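Local coordinates for uncharacterized ABC transporter solute-binding protein yclQ (Bacillus subtilis subsp. subtilis str. 168, PDB 3GFV) that captures petrobactin, iron-free or ferric, and its precursor 3,4-dihydroxybenzoic acid for an ABC transporter that imports the ferric siderophore, at residues F42-T47 against E137-I142; K150-N155 against G279-M284. One frame throughout, in Å; residues are numbered along the deposited sequence.

Interaction 1: residues F42-T47 against E137-I142; sequences FGSLDT and ETIGKI
Helix 42-50 and helix 128-142 touch here through Ile139, which is received by Ser44 and Thr47, one helical turn apart on the first helix. Walking along 137-142, Glu137 faces a different helix and packs on Leu153, while Thr138 lies against Val19 of strand 16-21. Ile139 comes next and makes the whole contact with 42-47. Its outer chain is extended (chi2 176°), which carries Ile139 CD1 to the far end, where it lies 3.9 Å from Thr47 CG2 and 4.1 Å from Ser44 CB. Ile139 CD1 also lies 4.0 Å from Ser44 O, so it packs against backbone as well. The other branch, Ile139 CG2, sits 4.0 Å from Thr47 CG2. That threonine methyl points away from the backbone N of Thr47 and touches both Ile139 CD1 and Ile139 CG2. Farther on, Ile142 turns to Pro34 and bonds Asn33 through its backbone. All three touching residues are buried, yet the two segments hide just 120 Å² from each other and no hydrogen bond crosses. The hydroxyls serve other partners, Ser44 OG joining Asp41 and Thr47 OG1 the amide of Leu281, which implies that apolar packing, rather than hydrogen bonding, makes this contact.

Interaction 2: residues K150-N155 against G279-M284; sequences KDELAN and GGLESM
Leu281, in the first turn of helix 281-296, packs against Glu152 and Leu153 of helix 146-170, the long helix linking the two sheet-containing lobes in this periplasmic binding protein fold. The apolar part is a fork: Leu281 CD1 lies 4.1 Å from Glu152 CB, and Leu281 CD2 lies 4.1 Å from Leu153 CD2. The two leucine side chains cross at about a right angle, and that pair of methyls is their closest approach. Leu281 also touches Lys50 and Ile156, and Leu153 leans on Phe132, placing the contact where four helices converge. Only 111 Å² is buried between the two segments.

Polar contact between the two segments is indirect. The Glu152 chain bends at chi2 (-59°), and its carboxylate has a salt bridge from OE2 to Lys148 NZ. A water lies 3.2 Å from Glu152 OE1 and 3.1 Å from Leu281 O, but the second bond is weak and other acceptors compete for its protons, so the bridge is tentative.

Within 279-284 a side-chain bond spans the helix start. Gly280 is the N-cap, and Ser283, three residues on, also bonds Asp46 OD1 through its hydroxyl. Gly280 N donates to Ser283 OG at 3.1 Å, with an N-H...O angle of 150°.

How the interactions relate
Interaction 1 precedes interaction 2 along the chain, their centres about 10 Å apart on the same side of the molecular centre. Helices 128-142 and 146-170 are consecutive, and each contributes the partner for one contact. The two contacts are joined directly where helix 281-296 begins: Asp46 OD1 is 2.7 Å from Ser283 OG and Asp46 OD2 is 2.8 Å from Glu282 N, both probable hydrogen bonds. The carboxylate of helix 42-50 thus probably bonds to the start of that helix. Interaction 1 pairs helix 42-50 with 128-142, interaction 2 pairs 146-170 with 281-296, and the four form one cluster, from which helix 146-170 runs on to the other lobe, as in this fold.

Interaction 1: residues F42-T47 against E137-I142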
loop_
_atom_site.group_PDB
_atom_site.type_symbol
_atom_site.label_atom_id
_atom_site.label_comp_id
_atom_site.label_asym_id
_atom_site.label_seq_id
_atom_site.Cartn_x
_atom_site.Cartn_y
_atom_site.Cartn_z
ATOM N N PHE A 42 -7.083 -1.578 2.981
ATOM C CA PHE A 42 -7.238 -2.385 1.760
ATOM C C PHE A 42 -6.174 -3.470 1.606
ATOM O O PHE A 42 -6.442 -4.523 1.013
ATOM C CB PHE A 42 -7.309 -1.510 0.513
ATOM C CG PHE A 42 -8.595 -0.722 0.397
ATOM C CD1 PHE A 42 -9.792 -1.247 0.855
ATOM C CD2 PHE A 42 -8.612 0.535 -0.198
ATOM C CE1 PHE A 42 -10.982 -0.517 0.744
ATOM C CE2 PHE A 42 -9.800 1.256 -0.333
ATOM C CZ PHE A 42 -10.986 0.722 0.143
ATOM N N GLY A 43 -4.979 -3.224 2.138
ATOM C CA GLY A 43 -3.950 -4.262 2.119
ATOM C C GLY A 43 -4.448 -5.488 2.868
ATOM O O GLY A 43 -4.336 -6.635 2.401
ATOM N N SER A 44 -5.005 -5.246 4.046
ATOM C CA SER A 44 -5.497 -6.333 4.883
ATOM C C SER A 44 -6.646 -7.023 4.177
ATOM O O SER A 44 -6.794 -8.246 4.239
ATOM C CB SER A 44 -5.973 -5.796 6.234
ATOM O OG SER A 44 -4.898 -5.262 6.983
ATOM N N LEU A 45 -7.495 -6.231 3.527
ATOM C CA LEU A 45 -8.578 -6.813 2.745
ATOM C C LEU A 45 -8.069 -7.777 1.668
ATOM O O LEU A 45 -8.647 -8.844 1.451
ATOM C CB LEU A 45 -9.457 -5.706 2.126
ATOM C CG LEU A 45 -10.691 -6.194 1.352
ATOM C CD1 LEU A 45 -11.644 -7.048 2.233
ATOM C CD2 LEU A 45 -11.428 -4.974 0.763
ATOM N N ASP A 46 -6.980 -7.409 0.996
ATOM C CA ASP A 46 -6.494 -8.238 -0.095
ATOM C C ASP A 46 -5.761 -9.477 0.415
ATOM O O ASP A 46 -5.744 -10.510 -0.262
ATOM C CB ASP A 46 -5.745 -7.425 -1.198
ATOM C CG ASP A 46 -4.283 -7.093 -0.870
ATOM O OD1 ASP A 46 -3.876 -5.942 -1.170
ATOM O OD2 ASP A 46 -3.519 -7.966 -0.379
ATOM N N THR A 47 -5.214 -9.392 1.627
ATOM C CA THR A 47 -4.685 -10.593 2.272
ATOM C C THR A 47 -5.841 -11.543 2.591
ATOM O O THR A 47 -5.767 -12.721 2.281
ATOM C CB THR A 47 -3.850 -10.271 3.526
ATOM O OG1 THR A 47 -2.654 -9.569 3.135
ATOM C CG2 THR A 47 -3.446 -11.564 4.292
ATOM N N GLU A 137 1.164 -12.345 9.163
ATOM C CA GLU A 137 1.170 -13.447 10.131
ATOM C C GLU A 137 0.041 -13.342 11.147
ATOM O O GLU A 137 -0.491 -14.372 11.617
ATOM C CB GLU A 137 2.521 -13.545 10.827
ATOM C CG GLU A 137 3.613 -13.986 9.875
ATOM C CD GLU A 137 4.990 -13.933 10.486
ATOM O OE1 GLU A 137 5.156 -13.267 11.531
ATOM O OE2 GLU A 137 5.908 -14.559 9.912
ATOM N N THR A 138 -0.308 -12.110 11.499
ATOM C CA THR A 138 -1.417 -11.867 12.436
ATOM C C THR A 138 -2.723 -12.345 11.823
ATOM O O THR A 138 -3.524 -13.021 12.472
ATOM C CB THR A 138 -1.500 -10.365 12.838
ATOM O OG1 THR A 138 -0.486 -10.085 13.815
ATOM C CG2 THR A 138 -2.873 -10.010 13.420
ATOM N N ILE A 139 -2.946 -11.989 10.564
ATOM C CA ILE A 139 -4.129 -12.476 9.862
ATOM C C ILE A 139 -4.131 -14.008 9.790
ATOM O O ILE A 139 -5.149 -14.658 10.042
ATOM C CB ILE A 139 -4.256 -11.822 8.473
ATOM C CG1 ILE A 139 -4.545 -10.329 8.654
ATOM C CG2 ILE A 139 -5.355 -12.484 7.668
ATOM C CD1 ILE A 139 -4.595 -9.525 7.353
ATOM N N GLY A 140 -2.980 -14.589 9.475
ATOM C CA GLY A 140 -2.858 -16.040 9.487
ATOM C C GLY A 140 -3.276 -16.673 10.803
ATOM O O GLY A 140 -3.977 -17.695 10.831
ATOM N N LYS A 141 -2.835 -16.076 11.904
ATOM C CA LYS A 141 -3.138 -16.628 13.227
ATOM C C LYS A 141 -4.619 -16.520 13.557
ATOM O O LYS A 141 -5.216 -17.472 14.093
ATOM C CB LYS A 141 -2.307 -15.939 14.310
ATOM C CG LYS A 141 -0.849 -16.391 14.361
ATOM C CD LYS A 141 -0.013 -15.419 15.193
ATOM C CE LYS A 141 1.449 -15.852 15.286
ATOM N NZ LYS A 141 2.091 -16.063 13.954
ATOM N N ILE A 142 -5.216 -15.372 13.245
ATOM C CA ILE A 142 -6.631 -15.154 13.551
ATOM C C ILE A 142 -7.546 -16.134 12.811
ATOM O O ILE A 142 -8.529 -16.634 13.374
ATOM C CB ILE A 142 -7.070 -13.698 13.234
ATOM C CG1 ILE A 142 -6.405 -12.733 14.218
ATOM C CG2 ILE A 142 -8.596 -13.576 13.298
ATOM C CD1 ILE A 142 -6.348 -11.281 13.743
#

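Interaction 2: residues K150-N155 against G279-M284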
loop_
_atom_site.group_PDB
_atom_site.type_symbol
_atom_site.label_atom_id
_atom_site.label_comp_id
_atom_site.label_asym_id
_atom_site.label_seq_id
_atom_site.Cartn_x
_atom_site.Cartn_y
_atom_site.Cartn_z
ATOM N N LYS A 150 2.685 -18.386 5.644
ATOM C CA LYS A 150 4.124 -18.623 5.641
ATOM C C LYS A 150 4.626 -18.849 4.220
ATOM O O LYS A 150 5.646 -18.286 3.794
ATOM C CB LYS A 150 4.475 -19.835 6.510
ATOM C CG LYS A 150 5.951 -20.191 6.461
ATOM C CD LYS A 150 6.227 -21.495 7.204
ATOM C CE LYS A 150 7.727 -21.732 7.353
ATOM N NZ LYS A 150 8.458 -21.544 6.061
ATOM N N ASP A 151 3.901 -19.679 3.486
ATOM C CA ASP A 151 4.267 -20.017 2.121
ATOM C C ASP A 151 4.177 -18.805 1.190
ATOM O O ASP A 151 5.045 -18.598 0.332
ATOM C CB ASP A 151 3.382 -21.151 1.607
ATOM C CG ASP A 151 3.653 -22.468 2.312
ATOM O OD1 ASP A 151 4.758 -22.634 2.887
ATOM O OD2 ASP A 151 2.755 -23.344 2.299
ATOM N N GLU A 152 3.127 -18.007 1.349
ATOM C CA GLU A 152 2.974 -16.809 0.542
ATOM C C GLU A 152 4.076 -15.794 0.840
ATOM O O GLU A 152 4.584 -15.145 -0.063
ATOM C CB GLU A 152 1.594 -16.178 0.769
ATOM C CG GLU A 152 0.437 -17.047 0.273
ATOM C CD GLU A 152 0.541 -17.348 -1.216
ATOM O OE1 GLU A 152 0.837 -16.415 -1.994
ATOM O OE2 GLU A 152 0.323 -18.514 -1.610
ATOM N N LEU A 153 4.445 -15.658 2.110
ATOM C CA LEU A 153 5.517 -14.731 2.464
ATOM C C LEU A 153 6.829 -15.227 1.849
ATOM O O LEU A 153 7.630 -14.420 1.353
ATOM C CB LEU A 153 5.642 -14.598 3.987
ATOM C CG LEU A 153 4.512 -13.778 4.630
ATOM C CD1 LEU A 153 4.631 -13.767 6.154
ATOM C CD2 LEU A 153 4.470 -12.348 4.080
ATOM N N ALA A 154 7.051 -16.541 1.883
ATOM C CA ALA A 154 8.240 -17.099 1.257
ATOM C C ALA A 154 8.322 -16.790 -0.236
ATOM O O ALA A 154 9.392 -16.418 -0.742
ATOM C CB ALA A 154 8.347 -18.638 1.517
ATOM N N ASN A 155 7.209 -16.938 -0.948
ATOM C CA ASN A 155 7.180 -16.622 -2.375
ATOM C C ASN A 155 7.458 -15.150 -2.621
ATOM O O ASN A 155 8.167 -14.794 -3.559
ATOM C CB ASN A 155 5.831 -16.961 -3.000
ATOM C CG ASN A 155 5.560 -18.435 -3.025
ATOM O OD1 ASN A 155 6.488 -19.259 -3.008
ATOM N ND2 ASN A 155 4.276 -18.793 -3.069
ATOM N N GLY A 279 0.551 -3.216 1.204
ATOM C CA GLY A 279 0.820 -3.843 2.488
ATOM C C GLY A 279 0.135 -5.181 2.653
ATOM O O GLY A 279 0.260 -5.776 3.711
ATOM N N GLY A 280 -0.550 -5.652 1.611
ATOM C CA GLY A 280 -1.203 -6.953 1.628
ATOM C C GLY A 280 -0.558 -7.948 0.684
ATOM O O GLY A 280 0.297 -7.597 -0.120
ATOM N N LEU A 281 -0.953 -9.214 0.774
ATOM C CA LEU A 281 -0.317 -10.234 -0.061
ATOM C C LEU A 281 -0.543 -9.969 -1.555
ATOM O O LEU A 281 0.346 -10.175 -2.367
ATOM C CB LEU A 281 -0.820 -11.634 0.300
ATOM C CG LEU A 281 -0.577 -12.094 1.740
ATOM C CD1 LEU A 281 -1.216 -13.472 1.945
ATOM C CD2 LEU A 281 0.915 -12.122 2.118
ATOM N N GLU A 282 -1.727 -9.497 -1.927
ATOM C CA GLU A 282 -1.997 -9.282 -3.344
ATOM C C GLU A 282 -1.362 -7.991 -3.836
ATOM O O GLU A 282 -0.723 -7.968 -4.887
ATOM C CB GLU A 282 -3.497 -9.247 -3.621
ATOM C CG GLU A 282 -4.183 -10.539 -3.189
ATOM C CD GLU A 282 -5.665 -10.607 -3.501
ATOM O OE1 GLU A 282 -6.271 -9.565 -3.790
ATOM O OE2 GLU A 282 -6.221 -11.741 -3.444
ATOM N N SER A 283 -1.540 -6.917 -3.074
ATOM C CA SER A 283 -0.991 -5.631 -3.496
ATOM C C SER A 283 0.539 -5.705 -3.576
ATOM O O SER A 283 1.130 -5.176 -4.515
ATOM C CB SER A 283 -1.479 -4.464 -2.615
ATOM O OG SER A 283 -1.423 -4.754 -1.229
HETATM N N MSE A 284 1.177 -6.403 -2.632
HETATM C CA MSE A 284 2.637 -6.505 -2.670
HETATM C C MSE A 284 3.058 -7.262 -3.936
HETATM O O MSE A 284 4.008 -6.877 -4.632
HETATM C CB MSE A 284 3.155 -7.203 -1.418
HETATM C CG MSE A 284 4.610 -7.609 -1.469
HETATM SE SE MSE A 284 5.884 -6.105 -1.611
HETATM C CE MSE A 284 6.094 -5.640 0.258
HETATM O O HOH W 1 0.482 -13.285 -2.451
#